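Local coordinates for export chaperone SatS (Mycobacterium tuberculosis H37Rv, PDB 6DNM), which acts as a chaperone for the SecA2 protein export pathway, and is represented here by its C-terminal domain, at residues A[78-83]-A[87-92]; A[16-21]-A[69-74]; A[110-115]-A[163-168]; A[106-111]-A[151-156]; A[137-142]-A[180-185]. All blocks are in the same frame, centred on the assembly; numbering follows the deposited sequence.

Contact 1: residues A[78-83]-A[87-92]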
# COMPACT_ATOMS: atom_id res chain seq x y z
N ASP A 78 9.25 -8.81 -17.94
CA ASP A 78 9.90 -10.06 -18.34
C ASP A 78 11.15 -10.34 -17.54
O ASP A 78 11.46 -11.48 -17.31
CB ASP A 78 10.18 -10.10 -19.84
CG ASP A 78 10.35 -11.54 -20.36
OD1 ASP A 78 9.34 -12.28 -20.43
OD2 ASP A 78 11.48 -11.92 -20.70
N ASP A 79 11.86 -9.30 -17.11
CA ASP A 79 13.02 -9.49 -16.25
C ASP A 79 12.62 -10.12 -14.92
O ASP A 79 13.35 -10.96 -14.37
CB ASP A 79 13.73 -8.16 -16.00
CG ASP A 79 14.61 -7.73 -17.16
OD1 ASP A 79 14.77 -8.51 -18.13
OD2 ASP A 79 15.16 -6.61 -17.10
N ILE A 80 11.48 -9.71 -14.37
CA ILE A 80 10.99 -10.30 -13.12
C ILE A 80 10.63 -11.76 -13.33
O ILE A 80 11.04 -12.63 -12.55
CB ILE A 80 9.82 -9.49 -12.56
CG1 ILE A 80 10.27 -8.06 -12.23
CG2 ILE A 80 9.22 -10.20 -11.34
CD1 ILE A 80 9.13 -7.09 -11.99
N ARG A 81 9.84 -12.04 -14.37
CA ARG A 81 9.40 -13.41 -14.62
C ARG A 81 10.58 -14.33 -14.88
O ARG A 81 10.64 -15.45 -14.36
CB ARG A 81 8.42 -13.43 -15.79
CG ARG A 81 7.92 -14.83 -16.15
CD ARG A 81 6.78 -14.78 -17.15
NE ARG A 81 7.19 -14.18 -18.42
CZ ARG A 81 7.57 -14.88 -19.48
NH1 ARG A 81 7.61 -16.20 -19.43
NH2 ARG A 81 7.93 -14.25 -20.59
N THR A 82 11.55 -13.86 -15.68
CA THR A 82 12.74 -14.65 -15.98
C THR A 82 13.59 -14.89 -14.73
O THR A 82 14.15 -15.97 -14.55
CB THR A 82 13.57 -13.96 -17.06
OG1 THR A 82 12.76 -13.77 -18.23
CG2 THR A 82 14.77 -14.80 -17.44
N ALA A 83 13.69 -13.89 -13.85
CA ALA A 83 14.39 -14.11 -12.59
C ALA A 83 13.67 -15.15 -11.75
O ALA A 83 14.32 -16.00 -11.11
CB ALA A 83 14.54 -12.79 -11.83
N GLY A 87 15.21 -18.96 -10.78
CA GLY A 87 15.48 -19.23 -9.39
C GLY A 87 16.30 -18.17 -8.69
O GLY A 87 16.70 -18.37 -7.54
N SER A 88 16.56 -17.04 -9.35
CA SER A 88 17.41 -15.99 -8.81
C SER A 88 16.62 -14.81 -8.25
O SER A 88 17.23 -13.88 -7.72
CB SER A 88 18.37 -15.49 -9.89
OG SER A 88 17.64 -14.93 -10.97
N LEU A 89 15.30 -14.82 -8.39
CA LEU A 89 14.49 -13.72 -7.88
C LEU A 89 14.61 -13.65 -6.36
O LEU A 89 14.42 -14.65 -5.66
CB LEU A 89 13.03 -13.93 -8.27
CG LEU A 89 12.10 -12.76 -7.89
CD1 LEU A 89 12.35 -11.57 -8.81
CD2 LEU A 89 10.64 -13.18 -7.93
N ALA A 90 14.95 -12.47 -5.86
CA ALA A 90 15.11 -12.25 -4.42
C ALA A 90 14.20 -11.08 -4.09
O ALA A 90 14.56 -9.93 -4.32
CB ALA A 90 16.56 -11.94 -4.06
N VAL A 91 13.01 -11.39 -3.59
CA VAL A 91 12.07 -10.35 -3.21
C VAL A 91 12.59 -9.68 -1.95
O VAL A 91 12.90 -10.34 -0.96
CB VAL A 91 10.66 -10.93 -3.00
CG1 VAL A 91 9.68 -9.83 -2.66
CG2 VAL A 91 10.22 -11.68 -4.25
N ALA A 92 12.73 -8.36 -2.02
CA ALA A 92 13.24 -7.57 -0.91
C ALA A 92 12.45 -6.29 -0.86
O ALA A 92 12.27 -5.63 -1.89
CB ALA A 92 14.73 -7.26 -1.13
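The flat group at the centre of this contact is the A83 carbonyl, which faces S88 and L89. S88 N comes up to its oxygen close to the carbonyl plane, tilted 16° from it with a C=O...N angle of 156°, and bonds A83 O at 3.0 Å. This bond belongs to a Schellman motif that closes helix 77-86. G87 is the first residue to leave helical angles, and its positive phi turns the chain back so that S88 meets a carbonyl five residues earlier. Two weak bonds share the same oxygen: L89 N lies 3.1 Å from A83 O, and S88 OG lies 3.5 Å from A83 O. A second carbonyl, that of D78 at the start of the segment, five residues before A83, is gripped over both faces. T82 OG1 reaches D78 O at 2.8 Å from one face, and T82 N reaches it from the other at 2.9 Å.

Beyond the helix end the contact turns apolar. L89 has its CG anti to the backbone N (chi1 -175°), which carries CD1 back over the helix to 3.9 Å from A83 CB. The same methyl continues to I80, where L89 CD1 and I80 CG2 are 4.3 Å apart. L89 also touches F12 and W13 of helix 12-16 and A60 and L63 of helix 56-63. W13 NE1 in addition hydrogen-bonds the carbonyl O of A90. S88 OG stands 3.9 Å from A83 CB, beside the oxygen it weakly bonds.

Contact 2: residues A[16-21]-A[69-74]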
# COMPACT_ATOMS: atom_id res chain seq x y z
N VAL A 16 14.47 -2.64 -12.51
CA VAL A 16 13.19 -2.99 -13.13
C VAL A 16 12.12 -1.93 -12.90
O VAL A 16 11.07 -1.99 -13.56
CB VAL A 16 12.76 -4.43 -12.79
CG1 VAL A 16 13.82 -5.42 -13.23
CG2 VAL A 16 12.46 -4.58 -11.32
N GLY A 17 12.34 -0.98 -12.00
CA GLY A 17 11.41 0.11 -11.80
C GLY A 17 10.13 -0.27 -11.11
O GLY A 17 9.14 0.46 -11.19
N ILE A 18 10.11 -1.41 -10.42
CA ILE A 18 8.93 -1.92 -9.75
C ILE A 18 9.36 -2.28 -8.33
O ILE A 18 10.42 -2.88 -8.15
CB ILE A 18 8.36 -3.15 -10.50
CG1 ILE A 18 7.89 -2.73 -11.91
CG2 ILE A 18 7.25 -3.82 -9.72
CD1 ILE A 18 7.66 -3.89 -12.88
N ASP A 19 8.55 -1.89 -7.33
CA ASP A 19 8.91 -2.08 -5.94
C ASP A 19 8.10 -3.21 -5.32
O ASP A 19 6.87 -3.15 -5.34
CB ASP A 19 8.62 -0.81 -5.12
CG ASP A 19 9.55 0.34 -5.42
OD1 ASP A 19 10.71 0.11 -5.82
OD2 ASP A 19 9.11 1.48 -5.22
N PRO A 20 8.75 -4.17 -4.68
CA PRO A 20 8.03 -5.01 -3.71
C PRO A 20 7.64 -4.18 -2.51
O PRO A 20 8.39 -3.33 -2.04
CB PRO A 20 9.07 -6.07 -3.32
CG PRO A 20 10.14 -6.01 -4.42
CD PRO A 20 10.16 -4.57 -4.83
N ILE A 21 6.42 -4.40 -2.02
CA ILE A 21 5.93 -3.68 -0.85
C ILE A 21 5.38 -4.67 0.17
O ILE A 21 4.99 -5.79 -0.17
CB ILE A 21 4.88 -2.59 -1.19
CG1 ILE A 21 3.56 -3.21 -1.62
CG2 ILE A 21 5.41 -1.61 -2.24
CD1 ILE A 21 2.42 -2.19 -1.77
N HIS A 69 -1.91 -9.49 -16.18
CA HIS A 69 -2.33 -8.57 -15.14
C HIS A 69 -1.76 -7.20 -15.49
O HIS A 69 -1.14 -7.02 -16.54
CB HIS A 69 -1.85 -9.03 -13.76
CG HIS A 69 -0.38 -9.34 -13.71
ND1 HIS A 69 0.58 -8.40 -14.00
CD2 HIS A 69 0.28 -10.48 -13.43
CE1 HIS A 69 1.78 -8.95 -13.89
NE2 HIS A 69 1.63 -10.22 -13.55
N ASP A 70 -1.95 -6.24 -14.59
CA ASP A 70 -1.69 -4.85 -14.95
C ASP A 70 -0.21 -4.52 -15.10
O ASP A 70 0.10 -3.46 -15.64
CB ASP A 70 -2.38 -3.90 -13.97
CG ASP A 70 -3.89 -3.92 -14.11
OD1 ASP A 70 -4.40 -4.36 -15.17
OD2 ASP A 70 -4.56 -3.44 -13.18
N LEU A 71 0.70 -5.38 -14.64
CA LEU A 71 2.12 -5.14 -14.81
C LEU A 71 2.74 -5.93 -15.95
O LEU A 71 3.90 -5.67 -16.30
CB LEU A 71 2.89 -5.50 -13.53
CG LEU A 71 2.44 -4.81 -12.24
CD1 LEU A 71 3.32 -5.25 -11.09
CD2 LEU A 71 2.48 -3.31 -12.35
N SER A 72 2.01 -6.87 -16.55
CA SER A 72 2.67 -7.89 -17.36
C SER A 72 3.12 -7.39 -18.72
O SER A 72 3.90 -8.09 -19.38
CB SER A 72 1.77 -9.12 -17.51
OG SER A 72 0.59 -8.78 -18.22
N ASP A 73 2.68 -6.21 -19.16
CA ASP A 73 3.15 -5.63 -20.41
C ASP A 73 4.13 -4.48 -20.20
O ASP A 73 4.50 -3.80 -21.17
CB ASP A 73 1.96 -5.21 -21.28
CG ASP A 73 1.08 -6.38 -21.63
OD1 ASP A 73 1.63 -7.38 -22.12
OD2 ASP A 73 -0.14 -6.30 -21.41
N LEU A 74 4.56 -4.26 -18.97
CA LEU A 74 5.62 -3.29 -18.74
C LEU A 74 6.93 -3.84 -19.27
O LEU A 74 7.17 -5.05 -19.27
CB LEU A 74 5.73 -2.98 -17.25
CG LEU A 74 4.46 -2.34 -16.66
CD1 LEU A 74 4.64 -2.13 -15.16
CD2 LEU A 74 4.12 -1.04 -17.36
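I18 points its CB toward L71 and L74 of the loop 69-74, and each of its two branches finds a different leucine. The CG2 methyl, anti to the backbone N, lies 4.4 Å from L71 CD1. CG1 takes the other direction, beside the backbone N (chi1 -64°), and extends to CD1, which lies 4.2 Å from L74 CD1. The I18 and L74 side chains cross obliquely, so methyl meets methyl at their ends and the chains do not run alongside each other. L33 of strand 29-37 and I80 of helix 77-86 also touch I18, which places the contact between the sheet and the helix that follows the loop.

The loop presents its two leucines through two overlapping type I turns, H69 to S72 and L71 to L74. In the first, S72 N bonds H69 O at 3.2 Å, and S72 OG reaches H69 O at 3.0 Å from the same face of the carbonyl. In the second, L74 N bonds L71 O at 3.1 Å. The H69 ring braces the bend: L71 N donates to H69 ND1 at 3.1 Å, with the donor 3° out of the ring plane and an N-H...N angle of 146°, while S72 CB sits over one face of the ring, toward its rim. H69 NE2 is hydrogen-bonded to Y77 OH, so both ring nitrogens have partners.

Across the contact itself no hydrogen bond forms. The join therefore rests on apolar burial, while H69 and S72 make polar bonds within the loop's turns, and ND1 acting as an acceptor is consistent with a neutral imidazole.

Contact 3: residues A[110-115]-A[163-168]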
# COMPACT_ATOMS: atom_id res chain seq x y z
N ASP A 110 -8.21 7.21 20.58
CA ASP A 110 -7.57 7.92 21.68
C ASP A 110 -7.11 9.32 21.30
O ASP A 110 -6.59 10.04 22.16
CB ASP A 110 -6.38 7.10 22.20
CG ASP A 110 -6.80 5.85 22.93
OD1 ASP A 110 -7.90 5.86 23.53
OD2 ASP A 110 -6.03 4.87 22.91
N GLY A 111 -7.29 9.72 20.05
CA GLY A 111 -6.98 11.07 19.64
C GLY A 111 -5.66 11.20 18.93
O GLY A 111 -4.87 10.25 18.82
N PRO A 112 -5.38 12.41 18.44
CA PRO A 112 -4.18 12.60 17.61
C PRO A 112 -2.89 12.25 18.31
O PRO A 112 -1.97 11.75 17.66
CB PRO A 112 -4.24 14.09 17.23
CG PRO A 112 -5.19 14.71 18.20
CD PRO A 112 -6.16 13.65 18.61
N ASP A 113 -2.79 12.46 19.62
CA ASP A 113 -1.53 12.21 20.30
C ASP A 113 -1.21 10.72 20.43
O ASP A 113 -0.06 10.37 20.71
CB ASP A 113 -1.49 12.91 21.66
CG ASP A 113 -1.84 14.38 21.57
OD1 ASP A 113 -2.45 14.91 22.52
OD2 ASP A 113 -1.50 15.00 20.54
N ALA A 114 -2.20 9.85 20.24
CA ALA A 114 -1.96 8.41 20.24
C ALA A 114 -1.53 7.88 18.88
O ALA A 114 -1.10 6.72 18.79
CB ALA A 114 -3.22 7.66 20.69
N VAL A 115 -1.64 8.68 17.82
CA VAL A 115 -1.34 8.24 16.46
C VAL A 115 0.12 8.56 16.16
O VAL A 115 0.57 9.70 16.32
CB VAL A 115 -2.26 8.92 15.44
CG1 VAL A 115 -1.91 8.43 14.05
CG2 VAL A 115 -3.72 8.65 15.77
N GLY A 163 -4.67 23.38 15.22
CA GLY A 163 -6.09 23.10 15.20
C GLY A 163 -6.39 21.70 15.69
O GLY A 163 -6.80 20.83 14.91
N LYS A 164 -6.19 21.45 16.98
CA LYS A 164 -6.26 20.09 17.49
C LYS A 164 -7.70 19.62 17.61
O LYS A 164 -8.50 20.24 18.33
CB LYS A 164 -5.56 19.98 18.84
CG LYS A 164 -5.68 18.60 19.47
CD LYS A 164 -5.06 18.57 20.86
CE LYS A 164 -4.31 17.27 21.10
NZ LYS A 164 -3.22 17.45 22.11
N PRO A 165 -8.08 18.54 16.94
CA PRO A 165 -9.43 17.99 17.13
C PRO A 165 -9.62 17.55 18.57
O PRO A 165 -8.69 17.05 19.21
CB PRO A 165 -9.45 16.78 16.18
CG PRO A 165 -8.40 17.07 15.17
CD PRO A 165 -7.32 17.81 15.91
N THR A 166 -10.83 17.74 19.08
CA THR A 166 -11.12 17.53 20.49
C THR A 166 -12.00 16.29 20.68
O THR A 166 -12.81 15.93 19.82
CB THR A 166 -11.81 18.76 21.08
OG1 THR A 166 -12.86 19.20 20.20
CG2 THR A 166 -10.81 19.90 21.23
N ALA A 167 -11.83 15.65 21.83
CA ALA A 167 -12.53 14.41 22.13
C ALA A 167 -14.04 14.64 22.24
O ALA A 167 -14.48 15.74 22.59
CB ALA A 167 -12.03 13.84 23.45
N PRO A 168 -14.86 13.62 21.95
CA PRO A 168 -14.44 12.28 21.53
C PRO A 168 -14.12 12.18 20.05
O PRO A 168 -14.43 13.09 19.26
CB PRO A 168 -15.66 11.42 21.86
CG PRO A 168 -16.79 12.33 21.74
CD PRO A 168 -16.31 13.69 22.18
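K164 lies across P112 and D113 at about a right angle to each, meeting the first with its aliphatic chain and the second with its ammonium group. P112 and D113 belong to a 3-10 turn, 112-114, that leads from helix 104-110 toward helix 117-134, while K164 lies in the loop joining helices 148-157 and 170-185. The turn is closed by A114 N bonding G111 O at 3.1 Å.

With its CG anti to the backbone N (chi1 176°), K164 is directed at the turn, and a bend at chi3 (-140°) follows. Its CE passes 4.0 Å from P112 CG, and K164 CG lies 4.1 Å from the same P112 CG, so the lysine chain crosses the CG corner of the proline ring. P165 adds a second, looser proline contact, its CD 4.4 Å from P112 CG. Y155 of helix 148-157 touches P112, K164 and P165, and so backs the apolar layer from the helix side.

The charged end lies at the exposed margin, where K164 and D113 form a salt bridge across the two loops. D113 OD1 accepts from K164 NZ at 2.7 Å through its syn lone pair, on the side of OD2, and K164 NZ stays 3.4 Å from D113 OD2.

Contact 4: residues A[106-111]-A[151-156]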
# COMPACT_ATOMS: atom_id res chain seq x y z
N ASP A 106 -7.45 1.78 16.67
CA ASP A 106 -7.42 1.97 18.12
C ASP A 106 -6.81 3.31 18.48
O ASP A 106 -7.30 3.99 19.38
CB ASP A 106 -6.66 0.81 18.78
CG ASP A 106 -7.27 -0.54 18.45
OD1 ASP A 106 -6.57 -1.38 17.87
OD2 ASP A 106 -8.47 -0.74 18.76
N ASP A 107 -5.77 3.73 17.74
CA ASP A 107 -5.11 4.99 18.06
C ASP A 107 -6.01 6.19 17.78
O ASP A 107 -6.03 7.15 18.56
CB ASP A 107 -3.79 5.11 17.30
CG ASP A 107 -2.78 4.07 17.74
OD1 ASP A 107 -2.91 3.58 18.88
OD2 ASP A 107 -1.86 3.74 16.96
N PHE A 108 -6.74 6.18 16.66
CA PHE A 108 -7.66 7.28 16.36
C PHE A 108 -8.67 7.47 17.49
O PHE A 108 -9.05 8.60 17.80
CB PHE A 108 -8.39 7.03 15.04
CG PHE A 108 -7.54 7.26 13.82
CD1 PHE A 108 -6.80 8.43 13.67
CD2 PHE A 108 -7.50 6.32 12.81
CE1 PHE A 108 -6.01 8.63 12.53
CE2 PHE A 108 -6.73 6.52 11.68
CZ PHE A 108 -5.99 7.68 11.54
N ALA A 109 -9.10 6.37 18.11
CA ALA A 109 -10.08 6.46 19.19
C ALA A 109 -9.53 7.20 20.40
O ALA A 109 -10.32 7.76 21.18
CB ALA A 109 -10.55 5.06 19.60
N ASP A 110 -8.21 7.21 20.58
CA ASP A 110 -7.57 7.92 21.68
C ASP A 110 -7.11 9.32 21.30
O ASP A 110 -6.59 10.04 22.16
CB ASP A 110 -6.38 7.10 22.20
CG ASP A 110 -6.80 5.85 22.93
OD1 ASP A 110 -7.90 5.86 23.53
OD2 ASP A 110 -6.03 4.87 22.91
N GLY A 111 -7.29 9.72 20.05
CA GLY A 111 -6.98 11.07 19.64
C GLY A 111 -5.66 11.20 18.93
O GLY A 111 -4.87 10.25 18.82
N GLN A 151 -9.82 15.73 8.86
CA GLN A 151 -9.32 16.76 9.76
C GLN A 151 -8.29 16.18 10.74
O GLN A 151 -7.24 16.79 10.99
CB GLN A 151 -10.52 17.36 10.50
CG GLN A 151 -10.22 18.31 11.61
CD GLN A 151 -11.48 18.62 12.41
OE1 GLN A 151 -11.69 18.07 13.49
NE2 GLN A 151 -12.34 19.49 11.86
N LEU A 152 -8.57 15.01 11.30
CA LEU A 152 -7.66 14.39 12.25
C LEU A 152 -6.34 13.99 11.59
O LEU A 152 -5.26 14.23 12.13
CB LEU A 152 -8.34 13.19 12.91
CG LEU A 152 -7.63 12.49 14.06
CD1 LEU A 152 -7.08 13.49 15.08
CD2 LEU A 152 -8.58 11.51 14.73
N VAL A 153 -6.42 13.37 10.41
CA VAL A 153 -5.23 12.98 9.67
C VAL A 153 -4.38 14.21 9.35
O VAL A 153 -3.16 14.21 9.56
CB VAL A 153 -5.63 12.21 8.41
CG1 VAL A 153 -4.42 12.04 7.47
CG2 VAL A 153 -6.22 10.87 8.79
N ALA A 154 -5.01 15.27 8.84
CA ALA A 154 -4.25 16.47 8.48
C ALA A 154 -3.54 17.04 9.70
O ALA A 154 -2.38 17.47 9.62
CB ALA A 154 -5.16 17.51 7.82
N TYR A 155 -4.21 17.03 10.86
CA TYR A 155 -3.59 17.54 12.07
C TYR A 155 -2.37 16.72 12.47
O TYR A 155 -1.31 17.28 12.76
CB TYR A 155 -4.61 17.59 13.21
CG TYR A 155 -3.98 18.07 14.50
CD1 TYR A 155 -3.75 19.42 14.72
CD2 TYR A 155 -3.56 17.17 15.48
CE1 TYR A 155 -3.16 19.87 15.88
CE2 TYR A 155 -2.96 17.62 16.65
CZ TYR A 155 -2.76 18.97 16.84
OH TYR A 155 -2.16 19.41 18.01
N VAL A 156 -2.50 15.38 12.49
CA VAL A 156 -1.38 14.53 12.89
C VAL A 156 -0.20 14.71 11.96
O VAL A 156 0.96 14.71 12.39
CB VAL A 156 -1.82 13.05 12.98
CG1 VAL A 156 -0.60 12.12 13.17
CG2 VAL A 156 -2.84 12.84 14.10
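This is a buried, wholly apolar helix-to-helix contact in the helical half of the domain, where F108 of helix 104-110 meets L152 and V153 of helix 148-157. The closest approach is L152 CD2 to F108 CD1, at 3.7 Å, and the leucine's CG follows at 4.2 Å from F108 CD1. Further along the ring, V153 CG2 comes within 4.2 Å of F108 CZ. Both methyls reach the ring obliquely, and the F108 and L152 side chains also run obliquely to one another.

The torsions explain the fit. The F108 CB does not point straight at the partner helix, but CG beside the backbone N (chi1 -75°) brings the ring near, with CD1 against L152 and CZ against V153. L152 points directly at the partner helix, its CG anti to the backbone N (chi1 -173°).

Neighbouring helices complete the surroundings: L120 of helix 117-134 touches both F108 and V153, while V173 and the obliquely set ring of W176, from helix 170-185, also touch F108. G111, which has left helical angles with a positive phi, bonds F108 O through its N at 3.1 Å.

With no hydrogen bond between the segments, cohesion probably comes from dispersion and from removing one aromatic ring and two aliphatic side chains from water.

Contact 5: residues A[137-142]-A[180-185]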
# COMPACT_ATOMS: atom_id res chain seq x y z
N SER A 137 -13.18 6.87 -5.65
CA SER A 137 -12.93 8.10 -4.91
C SER A 137 -13.00 7.92 -3.40
O SER A 137 -12.92 8.92 -2.68
CB SER A 137 -13.92 9.19 -5.34
OG SER A 137 -15.25 8.78 -5.06
N ALA A 138 -13.14 6.69 -2.89
CA ALA A 138 -13.41 6.50 -1.47
C ALA A 138 -12.32 7.13 -0.59
O ALA A 138 -12.63 7.78 0.42
CB ALA A 138 -13.57 5.02 -1.15
N VAL A 139 -11.05 6.94 -0.95
CA VAL A 139 -9.96 7.48 -0.13
C VAL A 139 -9.95 9.00 -0.20
O VAL A 139 -9.89 9.68 0.83
CB VAL A 139 -8.61 6.88 -0.54
CG1 VAL A 139 -7.49 7.52 0.28
CG2 VAL A 139 -8.59 5.37 -0.37
N ASP A 140 -10.00 9.56 -1.41
CA ASP A 140 -9.98 11.02 -1.54
C ASP A 140 -11.12 11.65 -0.75
O ASP A 140 -10.94 12.67 -0.08
CB ASP A 140 -10.06 11.43 -3.00
CG ASP A 140 -8.83 11.04 -3.79
OD1 ASP A 140 -7.78 10.73 -3.18
OD2 ASP A 140 -8.92 11.05 -5.04
N LYS A 141 -12.31 11.05 -0.80
CA LYS A 141 -13.44 11.62 -0.08
C LYS A 141 -13.22 11.53 1.43
O LYS A 141 -13.48 12.49 2.16
CB LYS A 141 -14.72 10.89 -0.48
CG LYS A 141 -15.23 11.26 -1.85
CD LYS A 141 -16.44 10.43 -2.20
CE LYS A 141 -17.73 11.21 -2.07
NZ LYS A 141 -18.71 10.80 -3.12
N ALA A 142 -12.77 10.38 1.91
CA ALA A 142 -12.64 10.19 3.36
C ALA A 142 -11.59 11.12 3.95
O ALA A 142 -11.71 11.53 5.11
CB ALA A 142 -12.28 8.74 3.67
N GLU A 180 -10.94 1.39 6.08
CA GLU A 180 -10.19 0.14 6.13
C GLU A 180 -10.97 -1.00 5.49
O GLU A 180 -10.36 -1.87 4.85
CB GLU A 180 -9.75 -0.18 7.57
CG GLU A 180 -8.74 -1.33 7.62
CD GLU A 180 -7.95 -1.44 8.92
OE1 GLU A 180 -8.24 -0.73 9.91
OE2 GLU A 180 -7.01 -2.28 8.94
N ARG A 181 -12.30 -1.00 5.60
CA ARG A 181 -13.10 -1.99 4.88
C ARG A 181 -12.96 -1.83 3.38
O ARG A 181 -12.87 -2.82 2.64
CB ARG A 181 -14.58 -1.89 5.29
CG ARG A 181 -14.90 -2.47 6.66
CD ARG A 181 -16.41 -2.61 6.85
NE ARG A 181 -17.11 -1.33 6.89
CZ ARG A 181 -17.28 -0.58 7.98
NH1 ARG A 181 -16.80 -0.98 9.15
NH2 ARG A 181 -17.94 0.56 7.90
N PHE A 182 -12.92 -0.58 2.90
CA PHE A 182 -12.68 -0.35 1.48
C PHE A 182 -11.33 -0.92 1.05
O PHE A 182 -11.23 -1.61 0.04
CB PHE A 182 -12.75 1.15 1.15
CG PHE A 182 -12.25 1.47 -0.23
CD1 PHE A 182 -13.03 1.19 -1.34
CD2 PHE A 182 -10.97 1.98 -0.41
CE1 PHE A 182 -12.56 1.45 -2.61
CE2 PHE A 182 -10.50 2.25 -1.68
CZ PHE A 182 -11.29 1.98 -2.79
N VAL A 183 -10.28 -0.62 1.82
CA VAL A 183 -8.96 -1.15 1.49
C VAL A 183 -8.99 -2.67 1.41
O VAL A 183 -8.50 -3.26 0.44
CB VAL A 183 -7.92 -0.66 2.52
CG1 VAL A 183 -6.61 -1.36 2.29
CG2 VAL A 183 -7.77 0.83 2.42
N GLU A 184 -9.58 -3.31 2.42
CA GLU A 184 -9.65 -4.77 2.41
C GLU A 184 -10.39 -5.29 1.19
O GLU A 184 -10.01 -6.33 0.64
CB GLU A 184 -10.29 -5.28 3.70
CG GLU A 184 -9.44 -5.06 4.94
CD GLU A 184 -8.32 -6.08 5.06
OE1 GLU A 184 -8.21 -6.95 4.17
OE2 GLU A 184 -7.56 -6.02 6.05
N SER A 185 -11.41 -4.57 0.73
CA SER A 185 -12.15 -4.99 -0.46
C SER A 185 -11.29 -4.95 -1.72
O SER A 185 -11.62 -5.63 -2.70
CB SER A 185 -13.40 -4.12 -0.64
OG SER A 185 -13.11 -2.91 -1.33
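A138 and F182 make the tight part of this contact: A138 CB sits over the centre of the phenyl face, 3.8 Å from the F182 ring centroid and 7° off the ring normal, a CH-pi interaction. Being so nearly centred, the methyl is almost equally far from every ring carbon, with F182 CD1 at 3.9 Å. V139 adds a second touch, its CG2 lying 3.9 Å from F182 CE2, obliquely to the ring and at about a right angle to the phenylalanine side chain. F182 is carried to the short helix 138-142 by its CG being anti to the backbone N (chi1 169°). S134 and D136, at the end of the preceding helix 117-134 and just after it, also touch F182, and V139 turns inward onto L127 and L179.

The outer flanks are looser. S137 points away from helix 170-185, and K141 and R181 are exposed. Within the partner helix, S185 OG folds back to bond F182 O at 2.7 Å, in the carbonyl plane on a lone pair.

No polar bond spans the two helices, so their hold depends on one methyl centred on an aromatic face plus valine packing, an attraction that is probably mostly dispersive, with at most a small electrostatic part from the CH-pi contact.

The contacts fall into two groups at either end of an elongated chain. Contacts 1 and 2 have centres 11 Å apart and touch directly: I80 CD1 of contact 1 lies 3.6 Å from I18 CD1 of contact 2. At the other end, contacts 3 and 4 are centred 5 Å apart and share D110 and G111; Y155 of contact 4 packs on P112 of contact 3, with P112 CB 3.6 Å from Y155 CD2. The centres of contacts 1 and 3 are 45 Å apart. Contact 5 lies between the groups, its centre about 17 Å from that of contact 4 and 23 Å from that of contact 2, and its segments alternate along the chain with those of contacts 3 and 4.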